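Long-range contacts in RPA0582 (Rhodopseudomonas palustris, PDB 3HHL), which is of unknown function but belongs to the DUF1330 family of dimeric alpha-beta barrel proteins: residues Asn19-Pro24 / Leu126-Pro131; Val31-Arg36 / Thr46-Tyr51. One frame throughout, in Å; residues are numbered along the deposited sequence. Where two conformers were deposited one is given.

Contact 1 of 2, residues Asn19-Pro24 / Leu126-Pro131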
loop_
_atom_site.group_PDB
_atom_site.type_symbol
_atom_site.label_atom_id
_atom_site.label_comp_id
_atom_site.label_asym_id
_atom_site.label_seq_id
_atom_site.Cartn_x
_atom_site.Cartn_y
_atom_site.Cartn_z
ATOM N N ASN B 19 11.625 13.901 -10.975
ATOM C CA ASN B 19 11.412 14.346 -9.647
ATOM C C ASN B 19 12.543 13.842 -8.752
ATOM O O ASN B 19 12.402 12.859 -8.064
ATOM C CB ASN B 19 10.065 13.910 -9.118
ATOM C CG ASN B 19 9.827 14.445 -7.748
ATOM O OD1 ASN B 19 10.680 15.211 -7.219
ATOM N ND2 ASN B 19 8.717 14.086 -7.146
ATOM N N ASP B 20 13.656 14.554 -8.752
ATOM C CA ASP B 20 14.860 14.067 -8.124
ATOM C C ASP B 20 15.188 14.824 -6.830
ATOM O O ASP B 20 16.339 14.975 -6.480
ATOM C CB ASP B 20 16.000 14.213 -9.109
ATOM C CG ASP B 20 16.335 15.661 -9.406
ATOM O OD1 ASP B 20 15.542 16.587 -9.097
ATOM O OD2 ASP B 20 17.420 15.868 -9.947
ATOM N N ARG B 21 14.174 15.271 -6.114
ATOM C CA ARG B 21 14.395 16.018 -4.879
ATOM C C ARG B 21 15.223 15.163 -3.931
ATOM O O ARG B 21 15.035 13.962 -3.835
ATOM C CB ARG B 21 13.063 16.473 -4.214
ATOM C CG ARG B 21 12.320 15.412 -3.410
ATOM C CD ARG B 21 11.929 14.147 -4.177
ATOM N NE ARG B 21 11.246 13.192 -3.305
ATOM C CZ ARG B 21 11.863 12.363 -2.466
ATOM N NH1 ARG B 21 13.195 12.357 -2.367
ATOM N NH2 ARG B 21 11.154 11.547 -1.704
ATOM N N GLU B 22 16.124 15.826 -3.211
ATOM C CA GLU B 22 16.934 15.174 -2.183
ATOM C C GLU B 22 16.030 14.626 -1.034
ATOM O O GLU B 22 15.055 15.301 -0.569
ATOM C CB GLU B 22 17.987 16.139 -1.610
ATOM C CG GLU B 22 19.079 15.438 -0.838
ATOM C CD GLU B 22 20.337 16.262 -0.674
ATOM O OE1 GLU B 22 20.783 16.932 -1.633
ATOM O OE2 GLU B 22 20.892 16.250 0.434
ATOM N N GLY B 23 16.375 13.401 -0.618
ATOM C CA GLY B 23 15.710 12.748 0.472
ATOM C C GLY B 23 15.402 11.315 0.117
ATOM O O GLY B 23 15.342 10.948 -1.018
ATOM N N PRO B 24 15.245 10.484 1.122
ATOM C CA PRO B 24 14.899 9.127 0.859
ATOM C C PRO B 24 13.564 9.041 0.142
ATOM O O PRO B 24 12.740 9.996 0.215
ATOM C CB PRO B 24 14.767 8.509 2.254
ATOM C CG PRO B 24 15.174 9.514 3.203
ATOM C CD PRO B 24 15.598 10.730 2.532
ATOM N N LEU B 126 3.627 -0.355 -7.560
ATOM C CA LEU B 126 4.861 0.181 -6.976
ATOM C C LEU B 126 4.619 1.669 -6.844
ATOM O O LEU B 126 4.565 2.390 -7.840
ATOM C CB LEU B 126 6.084 -0.115 -7.861
ATOM C CG LEU B 126 7.474 0.282 -7.334
ATOM C CD1 LEU B 126 7.707 -0.398 -6.029
ATOM C CD2 LEU B 126 8.623 -0.062 -8.339
ATOM N N ILE B 127 4.427 2.101 -5.603
ATOM C CA ILE B 127 4.039 3.463 -5.301
ATOM C C ILE B 127 5.211 4.174 -4.683
ATOM O O ILE B 127 5.782 3.701 -3.709
ATOM C CB ILE B 127 2.864 3.476 -4.324
ATOM C CG1 ILE B 127 1.706 2.594 -4.887
ATOM C CG2 ILE B 127 2.438 4.919 -4.072
ATOM C CD1 ILE B 127 0.474 2.483 -3.984
ATOM N N ARG B 128 5.579 5.305 -5.258
ATOM C CA ARG B 128 6.686 6.065 -4.740
ATOM C C ARG B 128 6.160 7.067 -3.729
ATOM O O ARG B 128 5.247 7.811 -4.054
ATOM C CB ARG B 128 7.387 6.805 -5.843
ATOM C CG ARG B 128 8.446 7.771 -5.307
ATOM C CD ARG B 128 9.040 8.630 -6.430
ATOM N NE ARG B 128 9.724 9.787 -5.907
ATOM C CZ ARG B 128 10.562 10.553 -6.570
ATOM N NH1 ARG B 128 10.853 10.305 -7.821
ATOM N NH2 ARG B 128 11.089 11.614 -5.966
ATOM N N LEU B 129 6.753 7.092 -2.521
ATOM C CA LEU B 129 6.364 8.059 -1.506
ATOM C C LEU B 129 7.548 8.781 -0.894
ATOM O O LEU B 129 8.647 8.232 -0.832
ATOM C CB LEU B 129 5.550 7.376 -0.426
ATOM C CG LEU B 129 4.373 6.520 -0.938
ATOM C CD1 LEU B 129 4.697 5.011 -0.813
ATOM C CD2 LEU B 129 3.071 6.838 -0.262
ATOM N N LYS B 130 7.320 10.021 -0.466
ATOM C CA LYS B 130 8.241 10.711 0.422
ATOM C C LYS B 130 7.804 10.406 1.836
ATOM O O LYS B 130 6.700 10.694 2.193
ATOM C CB LYS B 130 8.168 12.210 0.231
ATOM C CG LYS B 130 9.195 12.972 1.044
ATOM C CD LYS B 130 8.757 14.320 1.534
ATOM C CE LYS B 130 9.153 15.433 0.635
ATOM N NZ LYS B 130 8.066 16.540 0.692
ATOM N N PRO B 131 8.681 9.856 2.657
ATOM C CA PRO B 131 8.347 9.582 4.054
ATOM C C PRO B 131 7.975 10.815 4.852
ATOM O O PRO B 131 8.651 11.795 4.751
ATOM C CB PRO B 131 9.652 8.998 4.624
ATOM C CG PRO B 131 10.447 8.638 3.499
ATOM C CD PRO B 131 10.076 9.526 2.364
#
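Arg-128 reaches from strand 121-131, which borders the other subunit, to the carbonyl of Asn-19, just past the end of helix 10-18. The fold is probably a dimeric alpha-beta barrel, as in its clan. The Arg-128 chain leaves CB with CG anti to the backbone N (chi1 172°) and stays extended as far as NE, which carries the guanidinium across to the loop. NE forms a salt bridge with Glu-76 of the other subunit. CZ lies 3.3 Å from Asn-19 O. The two end nitrogens then bind that one oxygen: Arg-128 NH2 at 2.8 Å and Arg-128 NH1 at 3.0 Å. The oxygen lies close to the guanidinium plane, and NH1 comes in on one of its lone pairs. Asn-19 ND2 lies over one face of the group, the amide plane turned 22° from the guanidinium. Arg-21 NE sits 3.1 Å from Arg-128 NH2, at the edge of the Arg-128 group. That NH2 in turn lies over a face of the Arg-21 guanidinium, the planes 78° apart. Both are donors, so no bond joins them. Glu-76 of the other subunit also pairs with Arg-21 NE, and its carboxylate probably offsets the two like charges. Residues 126-131 form an antiparallel ladder with that subunit. Arg-21 NH2 donates to Pro-24 O in a nearly straight bond, and Arg-21 NH1 donates to Gly-23 O from above the carbonyl plane, 2.9 Å away.

Contact 2 of 2, residues Val31-Arg36 / Thr46-Tyr51; sequences VRLRPR and TGAEAY
Leu-33 lies against the first turn of helix 47-64, its CD2 3.6 Å from Tyr-51 CB and its CD1 3.9 Å from Ala-48 CA. CG stands anti to the carbonyl carbon (chi1 -62°), and the two methyls divide between these residues. The Leu-33 and Tyr-51 side chains cross at about a right angle. Further along the tyrosine, Val-31 CG1 approaches CE2, and Val-31 CG2 lies 4.1 Å from Tyr-51 OH. Ala-120 packs on Leu-33 and Tyr-51, and the His-89 ring meets that of Tyr-51. At Gly-47 the backbones come close. Gly-47 N donates to Pro-35 O at 3.3 Å, and Gly-47 CA makes a CH-O contact of 3.1 Å with Arg-34 O. One water donates to Arg-34 O and accepts from Ala-48 N, linking loop and helix. The Thr-46 methyl CG2 lies over one face of the Arg-36 guanidinium, toward its rim. Thr-46 OG1 accepts from Glu-49 N at 3.0 Å, while Thr-46 N donates weakly to Glu-49 OE1. This reciprocal pair is a capping box that starts helix 47-64. The packing of that helix on the sheet is consistent with the dimeric alpha-beta barrel fold.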
loop_
_atom_site.group_PDB
_atom_site.type_symbol
_atom_site.label_atom_id
_atom_site.label_comp_id
_atom_site.label_asym_id
_atom_site.label_seq_id
_atom_site.Cartn_x
_atom_site.Cartn_y
_atom_site.Cartn_z
ATOM N N VAL B 31 2.348 -6.870 -4.382
ATOM C CA VAL B 31 2.648 -7.831 -5.424
ATOM C C VAL B 31 1.791 -9.097 -5.393
ATOM O O VAL B 31 1.753 -9.816 -4.363
ATOM C CB VAL B 31 4.110 -8.283 -5.348
ATOM C CG1 VAL B 31 4.424 -9.144 -6.559
ATOM C CG2 VAL B 31 5.044 -7.079 -5.244
ATOM N N ARG B 32 1.138 -9.358 -6.529
ATOM C CA ARG B 32 0.325 -10.546 -6.696
ATOM C C ARG B 32 1.054 -11.477 -7.649
ATOM O O ARG B 32 1.388 -11.100 -8.772
ATOM C CB ARG B 32 -1.063 -10.196 -7.225
ATOM C CG ARG B 32 -2.062 -11.361 -7.149
ATOM C CD ARG B 32 -3.499 -10.977 -7.562
ATOM N NE ARG B 32 -4.251 -12.148 -8.017
ATOM C CZ ARG B 32 -5.581 -12.262 -8.032
ATOM N NH1 ARG B 32 -6.361 -11.279 -7.602
ATOM N NH2 ARG B 32 -6.130 -13.385 -8.461
ATOM N N LEU B 33 1.336 -12.690 -7.194
ATOM C CA LEU B 33 2.133 -13.619 -7.998
ATOM C C LEU B 33 1.298 -14.567 -8.871
ATOM O O LEU B 33 0.186 -14.936 -8.513
ATOM C CB LEU B 33 3.031 -14.473 -7.090
ATOM C CG LEU B 33 4.084 -13.767 -6.237
ATOM C CD1 LEU B 33 4.604 -14.710 -5.188
ATOM C CD2 LEU B 33 5.205 -13.224 -7.093
ATOM N N ARG B 34 1.862 -14.983 -10.001
ATOM C CA ARG B 34 1.268 -16.065 -10.774
ATOM C C ARG B 34 1.404 -17.388 -10.061
ATOM O O ARG B 34 2.412 -17.636 -9.411
ATOM C CB ARG B 34 1.973 -16.246 -12.091
ATOM C CG ARG B 34 1.855 -15.089 -13.018
ATOM C CD ARG B 34 2.571 -15.371 -14.321
ATOM N NE ARG B 34 2.596 -14.149 -15.096
ATOM C CZ ARG B 34 1.610 -13.723 -15.881
ATOM N NH1 ARG B 34 1.732 -12.558 -16.512
ATOM N NH2 ARG B 34 0.508 -14.453 -16.034
ATOM N N PRO B 35 0.388 -18.243 -10.174
ATOM C CA PRO B 35 0.527 -19.649 -9.772
ATOM C C PRO B 35 1.709 -20.288 -10.481
ATOM O O PRO B 35 2.584 -20.911 -9.855
ATOM C CB PRO B 35 -0.779 -20.278 -10.264
ATOM C CG PRO B 35 -1.760 -19.184 -10.184
ATOM C CD PRO B 35 -1.008 -17.900 -10.480
ATOM N N ARG B 36 1.733 -20.087 -11.794
ATOM C CA ARG B 36 2.758 -20.655 -12.638
ATOM C C ARG B 36 3.522 -19.510 -13.334
ATOM O O ARG B 36 2.923 -18.659 -13.979
ATOM C CB ARG B 36 2.080 -21.618 -13.618
ATOM C CG ARG B 36 2.939 -22.792 -14.198
ATOM C CD ARG B 36 3.736 -23.690 -13.166
ATOM N NE ARG B 36 2.992 -24.197 -11.994
ATOM C CZ ARG B 36 3.478 -25.089 -11.110
ATOM N NH1 ARG B 36 4.713 -25.604 -11.255
ATOM N NH2 ARG B 36 2.725 -25.472 -10.067
ATOM N N THR B 46 6.912 -22.231 -9.955
ATOM C CA THR B 46 5.856 -21.397 -9.390
ATOM C C THR B 46 6.245 -19.915 -9.447
ATOM O O THR B 46 7.421 -19.563 -9.522
ATOM C CB THR B 46 5.504 -21.784 -7.929
ATOM O OG1 THR B 46 6.601 -21.487 -7.054
ATOM C CG2 THR B 46 5.138 -23.263 -7.838
ATOM N N GLY B 47 5.240 -19.050 -9.437
ATOM C CA GLY B 47 5.474 -17.620 -9.242
ATOM C C GLY B 47 6.356 -17.336 -8.032
ATOM O O GLY B 47 7.291 -16.543 -8.130
ATOM N N ALA B 48 6.060 -17.994 -6.905
ATOM C CA ALA B 48 6.844 -17.847 -5.665
ATOM C C ALA B 48 8.286 -18.196 -5.915
ATOM O O ALA B 48 9.178 -17.473 -5.505
ATOM C CB ALA B 48 6.298 -18.700 -4.537
ATOM N N GLU B 49 8.529 -19.275 -6.624
ATOM C CA GLU B 49 9.903 -19.681 -6.817
ATOM C C GLU B 49 10.661 -18.628 -7.618
ATOM O O GLU B 49 11.776 -18.254 -7.258
ATOM C CB GLU B 49 9.982 -21.071 -7.443
ATOM C CG GLU B 49 9.583 -22.163 -6.433
ATOM C CD GLU B 49 9.500 -23.583 -7.028
ATOM O OE1 GLU B 49 9.378 -23.758 -8.278
ATOM O OE2 GLU B 49 9.558 -24.548 -6.224
ATOM N N ALA B 50 10.041 -18.134 -8.685
ATOM C CA ALA B 50 10.675 -17.152 -9.552
ATOM C C ALA B 50 10.897 -15.815 -8.813
ATOM O O ALA B 50 11.933 -15.189 -8.966
ATOM C CB ALA B 50 9.846 -16.949 -10.822
ATOM N N TYR B 51 9.916 -15.393 -8.021
ATOM C CA TYR B 51 10.067 -14.183 -7.250
ATOM C C TYR B 51 11.213 -14.327 -6.245
ATOM O O TYR B 51 11.989 -13.406 -6.068
ATOM C CB TYR B 51 8.754 -13.780 -6.569
ATOM C CG TYR B 51 8.784 -12.351 -6.088
ATOM C CD1 TYR B 51 9.060 -12.044 -4.762
ATOM C CD2 TYR B 51 8.570 -11.298 -6.967
ATOM C CE1 TYR B 51 9.114 -10.704 -4.320
ATOM C CE2 TYR B 51 8.599 -9.968 -6.535
ATOM C CZ TYR B 51 8.876 -9.679 -5.222
ATOM O OH TYR B 51 8.951 -8.380 -4.803
HETATM O O HOH W 1 3.019 -18.665 -6.809
#

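Contact 1 and contact 2 lie on opposite sides of the chain's centre, their centres 27 Å apart. They do not touch, and their nearest atoms are about 7 Å apart. The antiparallel sheet relates them: strand 25-33, which begins just after loop 19-24 and ends in contact 2, is the neighbour of strand 121-131 in contact 1. Along the chain, contact 2 is nested inside the loop that contact 1 closes. Contact 1 faces the dimer interface, whereas contact 2 joins a strand end to a helix start, though Tyr-51 also touches the other subunit. Polyethylene glycol fragments lie near Pro-24, Arg-34 and Tyr-51, probably from crystallisation, so they do not by themselves establish a site.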